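PDB 4ECN: leucine-rich repeat protein from Bacteroides thetaiotaomicron, which is of unknown function but, as an extracellular protein built largely of leucine-rich repeats, probably binds other proteins. Local coordinates for residues I444-K449 / K478-E483; R231-T236 / D270-K275; Q686-E691 / T710-N715. All blocks are in the same frame, centred on the assembly; numbering follows the deposited sequence.

In the fold
The three contacts follow one another along the chain: interaction 2, then interaction 1, then interaction 3. Interaction 2 joins strand 230-238 of the second DUF4458 domain to helix 266-280 of the leucine-rich repeat part. Interaction 1 lies about 17 Å away, centre to centre, where the loop before strand 452-456 meets the end of helix 475-480. Interaction 3 is about 68 Å from interaction 1 and 77 Å from interaction 2, again between centres, on the opposite side of the chain's centre. There it joins successive turns of the solenoid. The contacts therefore comprise a domain junction, a loop-to-helix contact and turn-to-turn packing in one elongated chain.

Interaction 1: I444-K449 / K478-E483; sequences IQRLTK and KQYENE
R446 alone carries the contact for 444-449, meeting Y480 and E483 and coming near Q479. The segment starts in a 3-10 turn at I444, which packs on L352 of strand 351-353, as L447 does further on. Between them, R446 sends an extended side chain across the contact, with CG anti to the backbone N (chi1 -158°). Its CD sits over the face of the Y480 ring, with R446 CD 3.6 Å from the Y480 ring centroid. The guanidinium continues across that ring, tilted only 18° from it, and Y480 CE1 lies 3.2 Å above the guanidinium plane of R446, toward the rim. At the guanidinium edge, R446 NE donates to E483 OE1 at 2.8 Å. This salt bridge is fairly straight and in plane, and it uses the syn lone pair of the carboxylate oxygen. The other oxygen, E483 OE2, accepts from Q479 NE2 at 2.8 Å, from above the carboxylate plane. R446 NH1 has a second partner, a hydrogen bond to G344 O. L447 follows as the centre of an inverse gamma turn. The type I turn from Y480 to E483 puts ring and carboxylate on the same guanidinium. The contact ties the loop before strand 452-456 to the end of helix 475-480. Its chemistry is that of an arginine that lies over a tyrosine ring with one face and meets an acid at its edge. The ring probably limits the tilt of the guanidinium, and the bond from Q479 probably helps fix the carboxylate that balances its charge.

Interaction 2: R231-T236 / D270-K275; sequences RSELET and DYKALK
The carboxylate of E233 is the flat group here, and K272 NZ lies over one of its faces. K272 NZ donates to E233 OE2 at 2.8 Å in a salt bridge, coming from 73° out of the carboxylate plane. E233 extends from strand 230-238 and K272 from helix 266-280, and the two chains approach from opposing sides. The same ammonium donates to T236 OG1, with K272 NZ to T236 OG1 at 2.9 Å. T236 and K272 meet tip to tip. A bend in the lysine chain at chi3 (-61°) brings NZ to both acceptors. E235, between E233 and T236 in sequence, starts away from the helix, and its OE2 bonds to Y150 and Y221. Elsewhere the helix is tied by D270 to R324 and by Y271 OH to G323 O. The strand belongs to the second DUF4458 domain, of the transthyretin clan, and the helix to the leucine-rich repeat part. An alanine in place of K272 would probably leave the E233 carboxylate without its positive mate and T236 OG1 without this donor. One lysine thus bridges two domains through a charged acceptor near solvent and a neutral one that is buried, and this contact between strand and helix rests on one ammonium group shared by two oxygens.

Interaction 3: Q686-E691 / T710-N715; sequences QKFPTE and TSIPEN
F688 O is gripped by two groups of its own segment, while the ring of F688 packs across on I712. T690 N bonds to F688 O at 2.7 Å, around an inverse gamma turn centred on P689. K687 NZ adds a weak bond to F688 O at 3.4 Å. The lysine also makes a weak bond to T690 OG1, whose stronger partner is S716 O, just beyond the second segment. The methyl of that threonine faces the other backbone, with T690 CG2 4.0 Å from N715 O. The main apolar contact is between F688 and I712. Chi1 of 180° swings the F688 ring away from its backbone N and toward I712, and F688 CD2 meets I712 CD1 at 3.6 Å. The methyl approaches the ring at a slant. The other isoleucine branch, I712 CG2, lies 4.1 Å from F688 CB. P689 CD covers one face of the ring, and L704 and L717 add further apolar contacts. Near the start of both segments, a water donates to Q686 O at 3.1 Å and accepts from T710 N at 3.2 Å. F688-P689 and I712-P713 are matching positions in successive repeats, as in the common leucine-rich repeat pattern. The next turn follows on, since T710 and I712 bond through their backbones to T741 and S742. Here the two turns are joined by apolar packing of the buried F688 and I712 and by a water bridge between Q686 O and T710 N. The contact probably rests mainly on burial, with the bond of T690 to S716 just beyond the segment as a direct polar tie.

Interaction 1: I444-K449 / K478-E483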
loop_
_atom_site.group_PDB
_atom_site.type_symbol
_atom_site.label_atom_id
_atom_site.label_comp_id
_atom_site.label_asym_id
_atom_site.label_seq_id
_atom_site.Cartn_x
_atom_site.Cartn_y
_atom_site.Cartn_z
ATOM N N ILE A 444 15.537 -16.631 0.036
ATOM C CA ILE A 444 14.098 -16.584 0.318
ATOM C C ILE A 444 13.575 -18.056 0.448
ATOM O O ILE A 444 12.659 -18.307 1.231
ATOM C CB ILE A 444 13.390 -15.748 -0.822
ATOM C CG1 ILE A 444 13.839 -14.277 -0.812
ATOM C CG2 ILE A 444 11.879 -15.822 -0.829
ATOM C CD1 ILE A 444 13.670 -13.529 0.530
ATOM N N GLN A 445 14.224 -19.020 -0.254
ATOM C CA GLN A 445 13.919 -20.459 -0.245
ATOM C C GLN A 445 14.202 -21.147 1.102
ATOM O O GLN A 445 13.900 -22.343 1.250
ATOM C CB GLN A 445 14.763 -21.177 -1.310
ATOM C CG GLN A 445 14.249 -21.068 -2.719
ATOM C CD GLN A 445 15.243 -21.621 -3.697
ATOM O OE1 GLN A 445 16.243 -20.981 -4.014
ATOM N NE2 GLN A 445 14.990 -22.812 -4.205
ATOM N N ARG A 446 14.865 -20.436 2.037
ATOM C CA ARG A 446 15.222 -20.978 3.343
ATOM C C ARG A 446 14.165 -20.582 4.398
ATOM O O ARG A 446 14.127 -21.182 5.470
ATOM C CB ARG A 446 16.623 -20.491 3.753
ATOM C CG ARG A 446 17.312 -21.368 4.800
ATOM C CD ARG A 446 18.690 -20.849 5.154
ATOM N NE ARG A 446 19.383 -21.706 6.120
ATOM C CZ ARG A 446 19.629 -21.393 7.391
ATOM N NH1 ARG A 446 19.276 -20.204 7.871
ATOM N NH2 ARG A 446 20.269 -22.245 8.179
ATOM N N LEU A 447 13.287 -19.613 4.074
ATOM C CA LEU A 447 12.231 -19.083 4.944
ATOM C C LEU A 447 10.988 -19.953 4.818
ATOM O O LEU A 447 9.990 -19.566 4.209
ATOM C CB LEU A 447 11.949 -17.622 4.546
ATOM C CG LEU A 447 13.169 -16.704 4.418
ATOM C CD1 LEU A 447 12.754 -15.344 3.969
ATOM C CD2 LEU A 447 13.954 -16.631 5.715
ATOM N N THR A 448 11.078 -21.166 5.370
ATOM C CA THR A 448 10.075 -22.231 5.259
ATOM C C THR A 448 8.768 -21.912 6.005
ATOM O O THR A 448 7.730 -22.476 5.630
ATOM C CB THR A 448 10.672 -23.544 5.767
ATOM O OG1 THR A 448 11.210 -23.341 7.088
ATOM C CG2 THR A 448 11.773 -24.069 4.832
ATOM N N LYS A 449 8.792 -20.998 7.012
ATOM C CA LYS A 449 7.585 -20.648 7.779
ATOM C C LYS A 449 6.811 -19.472 7.144
ATOM O O LYS A 449 5.751 -19.103 7.646
ATOM C CB LYS A 449 7.936 -20.307 9.230
ATOM C CG LYS A 449 8.357 -21.509 10.043
ATOM C CD LYS A 449 8.467 -21.193 11.525
ATOM C CE LYS A 449 9.216 -22.282 12.268
ATOM N NZ LYS A 449 9.118 -22.098 13.734
ATOM N N LYS A 478 27.777 -19.192 1.141
ATOM C CA LYS A 478 28.764 -20.257 1.260
ATOM C C LYS A 478 28.192 -21.382 2.127
ATOM O O LYS A 478 28.594 -22.533 1.974
ATOM C CB LYS A 478 30.097 -19.735 1.830
ATOM C CG LYS A 478 30.983 -18.962 0.853
ATOM C CD LYS A 478 32.338 -18.671 1.511
ATOM C CE LYS A 478 33.351 -17.970 0.639
ATOM N NZ LYS A 478 34.685 -17.878 1.304
ATOM N N GLN A 479 27.245 -21.058 3.016
ATOM C CA GLN A 479 26.639 -22.060 3.880
ATOM C C GLN A 479 25.409 -22.693 3.205
ATOM O O GLN A 479 25.325 -23.923 3.141
ATOM C CB GLN A 479 26.249 -21.444 5.239
ATOM C CG GLN A 479 25.711 -22.462 6.255
ATOM C CD GLN A 479 24.886 -21.847 7.371
ATOM O OE1 GLN A 479 25.314 -20.924 8.093
ATOM N NE2 GLN A 479 23.685 -22.389 7.569
ATOM N N TYR A 480 24.471 -21.857 2.713
ATOM C CA TYR A 480 23.184 -22.279 2.157
ATOM C C TYR A 480 23.338 -23.055 0.822
ATOM O O TYR A 480 22.409 -23.786 0.443
ATOM C CB TYR A 480 22.238 -21.067 1.960
ATOM C CG TYR A 480 22.058 -20.153 3.165
ATOM C CD1 TYR A 480 22.160 -20.643 4.465
ATOM C CD2 TYR A 480 21.722 -18.814 3.002
ATOM C CE1 TYR A 480 22.038 -19.801 5.568
ATOM C CE2 TYR A 480 21.555 -17.970 4.102
ATOM C CZ TYR A 480 21.713 -18.470 5.384
ATOM O OH TYR A 480 21.562 -17.646 6.475
ATOM N N GLU A 481 24.513 -22.945 0.148
ATOM C CA GLU A 481 24.834 -23.682 -1.085
ATOM C C GLU A 481 24.890 -25.180 -0.778
ATOM O O GLU A 481 24.518 -26.013 -1.614
ATOM C CB GLU A 481 26.177 -23.186 -1.681
ATOM C CG GLU A 481 26.613 -23.837 -2.987
ATOM C CD GLU A 481 25.619 -23.785 -4.133
ATOM O OE1 GLU A 481 25.537 -22.735 -4.813
ATOM O OE2 GLU A 481 24.933 -24.807 -4.361
ATOM N N ASN A 482 25.326 -25.500 0.454
ATOM C CA ASN A 482 25.490 -26.855 0.966
ATOM C C ASN A 482 24.184 -27.390 1.580
ATOM O O ASN A 482 24.128 -28.555 1.983
ATOM C CB ASN A 482 26.631 -26.888 1.988
ATOM C CG ASN A 482 27.984 -26.635 1.356
ATOM O OD1 ASN A 482 28.360 -27.250 0.344
ATOM N ND2 ASN A 482 28.750 -25.731 1.944
ATOM N N GLU A 483 23.136 -26.568 1.613
ATOM C CA GLU A 483 21.829 -26.988 2.118
ATOM C C GLU A 483 20.912 -27.216 0.925
ATOM O O GLU A 483 21.023 -26.503 -0.086
ATOM C CB GLU A 483 21.246 -25.960 3.100
ATOM C CG GLU A 483 22.152 -25.664 4.285
ATOM C CD GLU A 483 21.704 -24.582 5.247
ATOM O OE1 GLU A 483 20.733 -23.856 4.934
ATOM O OE2 GLU A 483 22.338 -24.458 6.319
#

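Interaction 2: R231-T236 / D270-K275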
loop_
_atom_site.group_PDB
_atom_site.type_symbol
_atom_site.label_atom_id
_atom_site.label_comp_id
_atom_site.label_asym_id
_atom_site.label_seq_id
_atom_site.Cartn_x
_atom_site.Cartn_y
_atom_site.Cartn_z
ATOM N N ARG A 231 40.322 -12.203 8.606
ATOM C CA ARG A 231 39.804 -11.912 9.945
ATOM C C ARG A 231 38.397 -12.493 10.046
ATOM O O ARG A 231 37.496 -12.025 9.357
ATOM C CB ARG A 231 39.831 -10.404 10.221
ATOM C CG ARG A 231 39.566 -10.050 11.663
ATOM C CD ARG A 231 39.411 -8.560 11.854
ATOM N NE ARG A 231 40.665 -7.818 11.691
ATOM C CZ ARG A 231 40.787 -6.507 11.895
ATOM N NH1 ARG A 231 39.730 -5.779 12.260
ATOM N NH2 ARG A 231 41.963 -5.912 11.742
ATOM N N SER A 232 38.218 -13.537 10.868
ATOM C CA SER A 232 36.943 -14.247 11.009
ATOM C C SER A 232 36.262 -14.003 12.367
ATOM O O SER A 232 36.931 -13.931 13.395
ATOM C CB SER A 232 37.158 -15.745 10.834
ATOM O OG SER A 232 37.764 -16.024 9.584
ATOM N N GLU A 233 34.917 -13.929 12.346
ATOM C CA GLU A 233 34.035 -13.732 13.497
ATOM C C GLU A 233 34.088 -14.941 14.440
ATOM O O GLU A 233 33.989 -16.079 13.979
ATOM C CB GLU A 233 32.615 -13.535 12.969
ATOM C CG GLU A 233 31.728 -12.607 13.773
ATOM C CD GLU A 233 30.788 -11.795 12.899
ATOM O OE1 GLU A 233 30.243 -12.350 11.917
ATOM O OE2 GLU A 233 30.593 -10.595 13.198
ATOM N N LEU A 234 34.268 -14.710 15.748
ATOM C CA LEU A 234 34.330 -15.802 16.722
ATOM C C LEU A 234 32.980 -15.961 17.426
ATOM O O LEU A 234 32.471 -17.080 17.505
ATOM C CB LEU A 234 35.454 -15.567 17.734
ATOM C CG LEU A 234 36.870 -15.728 17.185
ATOM C CD1 LEU A 234 37.901 -15.243 18.171
ATOM C CD2 LEU A 234 37.153 -17.168 16.856
ATOM N N GLU A 235 32.390 -14.840 17.903
ATOM C CA GLU A 235 31.086 -14.768 18.568
ATOM C C GLU A 235 30.617 -13.319 18.703
ATOM O O GLU A 235 31.419 -12.390 18.635
ATOM C CB GLU A 235 31.104 -15.433 19.966
ATOM C CG GLU A 235 31.807 -14.621 21.044
ATOM C CD GLU A 235 31.705 -15.160 22.455
ATOM O OE1 GLU A 235 30.712 -15.857 22.763
ATOM O OE2 GLU A 235 32.602 -14.842 23.270
ATOM N N THR A 236 29.328 -13.146 18.953
ATOM C CA THR A 236 28.714 -11.853 19.196
ATOM C C THR A 236 27.815 -12.062 20.390
ATOM O O THR A 236 27.012 -13.003 20.398
ATOM C CB THR A 236 27.999 -11.286 17.941
ATOM O OG1 THR A 236 28.905 -11.238 16.843
ATOM C CG2 THR A 236 27.492 -9.890 18.158
ATOM N N ASP A 270 19.863 -12.975 13.767
ATOM C CA ASP A 270 18.755 -12.277 13.112
ATOM C C ASP A 270 18.959 -10.754 13.080
ATOM O O ASP A 270 18.734 -10.123 12.049
ATOM C CB ASP A 270 17.431 -12.576 13.837
ATOM C CG ASP A 270 16.779 -13.923 13.588
ATOM O OD1 ASP A 270 17.469 -14.837 13.082
ATOM O OD2 ASP A 270 15.578 -14.067 13.917
ATOM N N TYR A 271 19.373 -10.161 14.209
ATOM C CA TYR A 271 19.540 -8.714 14.304
ATOM C C TYR A 271 20.703 -8.258 13.475
ATOM O O TYR A 271 20.661 -7.164 12.924
ATOM C CB TYR A 271 19.710 -8.257 15.751
ATOM C CG TYR A 271 18.546 -8.567 16.674
ATOM C CD1 TYR A 271 17.327 -9.026 16.171
ATOM C CD2 TYR A 271 18.653 -8.385 18.050
ATOM C CE1 TYR A 271 16.276 -9.365 17.016
ATOM C CE2 TYR A 271 17.583 -8.665 18.902
ATOM C CZ TYR A 271 16.394 -9.151 18.377
ATOM O OH TYR A 271 15.345 -9.455 19.205
ATOM N N LYS A 272 21.713 -9.103 13.324
ATOM C CA LYS A 272 22.874 -8.749 12.516
ATOM C C LYS A 272 22.520 -8.823 11.040
ATOM O O LYS A 272 22.984 -7.985 10.271
ATOM C CB LYS A 272 24.063 -9.631 12.846
ATOM C CG LYS A 272 24.657 -9.328 14.224
ATOM C CD LYS A 272 26.153 -9.599 14.275
ATOM C CE LYS A 272 26.561 -11.035 14.008
ATOM N NZ LYS A 272 28.025 -11.183 14.108
ATOM N N ALA A 273 21.641 -9.781 10.662
ATOM C CA ALA A 273 21.122 -9.921 9.304
ATOM C C ALA A 273 20.293 -8.685 8.958
ATOM O O ALA A 273 20.454 -8.154 7.867
ATOM C CB ALA A 273 20.299 -11.190 9.183
ATOM N N LEU A 274 19.456 -8.175 9.906
ATOM C CA LEU A 274 18.705 -6.938 9.681
ATOM C C LEU A 274 19.650 -5.789 9.344
ATOM O O LEU A 274 19.382 -5.068 8.382
ATOM C CB LEU A 274 17.851 -6.545 10.883
ATOM C CG LEU A 274 16.621 -7.382 11.247
ATOM C CD1 LEU A 274 15.991 -6.830 12.499
ATOM C CD2 LEU A 274 15.560 -7.359 10.138
ATOM N N LYS A 275 20.790 -5.651 10.088
ATOM C CA LYS A 275 21.721 -4.561 9.829
ATOM C C LYS A 275 22.327 -4.732 8.458
ATOM O O LYS A 275 22.459 -3.740 7.737
ATOM C CB LYS A 275 22.808 -4.425 10.893
ATOM C CG LYS A 275 23.315 -2.975 10.964
ATOM C CD LYS A 275 24.529 -2.786 11.877
ATOM C CE LYS A 275 24.933 -1.348 12.136
ATOM N NZ LYS A 275 25.341 -0.604 10.914
#

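Interaction 3: Q686-E691 / T710-N715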
loop_
_atom_site.group_PDB
_atom_site.type_symbol
_atom_site.label_atom_id
_atom_site.label_comp_id
_atom_site.label_asym_id
_atom_site.label_seq_id
_atom_site.Cartn_x
_atom_site.Cartn_y
_atom_site.Cartn_z
ATOM N N GLN A 686 -33.364 -0.340 -27.024
ATOM C CA GLN A 686 -34.509 0.304 -27.661
ATOM C C GLN A 686 -35.811 -0.267 -27.132
ATOM O O GLN A 686 -36.812 0.435 -27.126
ATOM C CB GLN A 686 -34.426 0.135 -29.172
ATOM C CG GLN A 686 -34.084 1.426 -29.867
ATOM C CD GLN A 686 -33.711 1.215 -31.308
ATOM O OE1 GLN A 686 -32.585 0.810 -31.629
ATOM N NE2 GLN A 686 -34.608 1.581 -32.205
ATOM N N LYS A 687 -35.783 -1.540 -26.690
ATOM C CA LYS A 687 -36.893 -2.297 -26.128
ATOM C C LYS A 687 -36.607 -2.558 -24.654
ATOM O O LYS A 687 -35.563 -3.109 -24.304
ATOM C CB LYS A 687 -37.118 -3.619 -26.916
ATOM C CG LYS A 687 -38.548 -4.221 -26.801
ATOM C CD LYS A 687 -38.777 -5.176 -25.588
ATOM C CE LYS A 687 -40.221 -5.322 -25.111
ATOM N NZ LYS A 687 -40.711 -4.120 -24.357
ATOM N N PHE A 688 -37.529 -2.138 -23.786
ATOM C CA PHE A 688 -37.429 -2.302 -22.336
ATOM C C PHE A 688 -37.193 -3.813 -21.989
ATOM O O PHE A 688 -37.846 -4.675 -22.588
ATOM C CB PHE A 688 -38.685 -1.747 -21.675
ATOM C CG PHE A 688 -38.662 -1.878 -20.182
ATOM C CD1 PHE A 688 -39.151 -3.022 -19.561
ATOM C CD2 PHE A 688 -38.132 -0.865 -19.388
ATOM C CE1 PHE A 688 -39.108 -3.150 -18.180
ATOM C CE2 PHE A 688 -38.136 -0.976 -17.999
ATOM C CZ PHE A 688 -38.605 -2.126 -17.406
ATOM N N PRO A 689 -36.257 -4.155 -21.060
ATOM C CA PRO A 689 -35.919 -5.571 -20.842
ATOM C C PRO A 689 -36.958 -6.361 -20.025
ATOM O O PRO A 689 -36.666 -6.869 -18.938
ATOM C CB PRO A 689 -34.588 -5.492 -20.106
ATOM C CG PRO A 689 -34.639 -4.207 -19.385
ATOM C CD PRO A 689 -35.371 -3.269 -20.276
ATOM N N THR A 690 -38.140 -6.561 -20.622
ATOM C CA THR A 690 -39.261 -7.358 -20.078
ATOM C C THR A 690 -38.753 -8.739 -19.594
ATOM O O THR A 690 -39.166 -9.238 -18.543
ATOM C CB THR A 690 -40.336 -7.512 -21.176
ATOM O OG1 THR A 690 -40.702 -6.216 -21.652
ATOM C CG2 THR A 690 -41.568 -8.265 -20.701
ATOM N N GLU A 691 -37.822 -9.308 -20.371
ATOM C CA GLU A 691 -37.099 -10.562 -20.176
ATOM C C GLU A 691 -36.632 -10.745 -18.739
ATOM O O GLU A 691 -36.532 -11.876 -18.275
ATOM C CB GLU A 691 -35.868 -10.586 -21.097
ATOM C CG GLU A 691 -36.134 -10.063 -22.504
ATOM C CD GLU A 691 -35.871 -8.593 -22.765
ATOM O OE1 GLU A 691 -34.690 -8.185 -22.701
ATOM O OE2 GLU A 691 -36.824 -7.874 -23.145
ATOM N N THR A 710 -38.013 4.926 -26.935
ATOM C CA THR A 710 -38.912 6.033 -27.308
ATOM C C THR A 710 -40.296 5.907 -26.618
ATOM O O THR A 710 -41.123 6.837 -26.686
ATOM C CB THR A 710 -39.089 6.095 -28.819
ATOM O OG1 THR A 710 -39.693 4.878 -29.275
ATOM C CG2 THR A 710 -37.786 6.380 -29.547
ATOM N N SER A 711 -40.538 4.747 -25.965
ATOM C CA SER A 711 -41.764 4.442 -25.236
ATOM C C SER A 711 -41.629 3.157 -24.488
ATOM O O SER A 711 -40.847 2.297 -24.884
ATOM C CB SER A 711 -42.963 4.351 -26.179
ATOM O OG SER A 711 -42.834 3.265 -27.080
ATOM N N ILE A 712 -42.405 3.013 -23.411
ATOM C CA ILE A 712 -42.493 1.782 -22.622
ATOM C C ILE A 712 -43.981 1.412 -22.653
ATOM O O ILE A 712 -44.752 1.856 -21.792
ATOM C CB ILE A 712 -41.875 1.873 -21.198
ATOM C CG1 ILE A 712 -40.417 2.438 -21.242
ATOM C CG2 ILE A 712 -41.927 0.500 -20.538
ATOM C CD1 ILE A 712 -39.603 2.425 -19.942
ATOM N N PRO A 713 -44.427 0.702 -23.723
ATOM C CA PRO A 713 -45.866 0.402 -23.858
ATOM C C PRO A 713 -46.337 -0.640 -22.861
ATOM O O PRO A 713 -45.518 -1.265 -22.193
ATOM C CB PRO A 713 -45.981 -0.122 -25.288
ATOM C CG PRO A 713 -44.662 -0.663 -25.597
ATOM C CD PRO A 713 -43.656 0.145 -24.853
ATOM N N GLU A 714 -47.658 -0.841 -22.781
ATOM C CA GLU A 714 -48.247 -1.826 -21.879
ATOM C C GLU A 714 -47.660 -3.232 -22.148
ATOM O O GLU A 714 -47.213 -3.536 -23.267
ATOM C CB GLU A 714 -49.787 -1.847 -21.973
ATOM C CG GLU A 714 -50.378 -2.245 -23.322
ATOM C CD GLU A 714 -51.876 -2.501 -23.335
ATOM O OE1 GLU A 714 -52.572 -2.098 -22.370
ATOM O OE2 GLU A 714 -52.354 -3.120 -24.315
ATOM N N ASN A 715 -47.627 -4.040 -21.071
ATOM C CA ASN A 715 -47.154 -5.422 -20.983
ATOM C C ASN A 715 -45.602 -5.494 -21.183
ATOM O O ASN A 715 -45.060 -6.489 -21.679
ATOM C CB ASN A 715 -47.913 -6.321 -21.972
ATOM C CG ASN A 715 -49.411 -6.243 -21.794
ATOM O OD1 ASN A 715 -50.161 -6.122 -22.761
ATOM N ND2 ASN A 715 -49.879 -6.220 -20.556
HETATM O O HOH W 1 -39.063 2.213 -28.164
#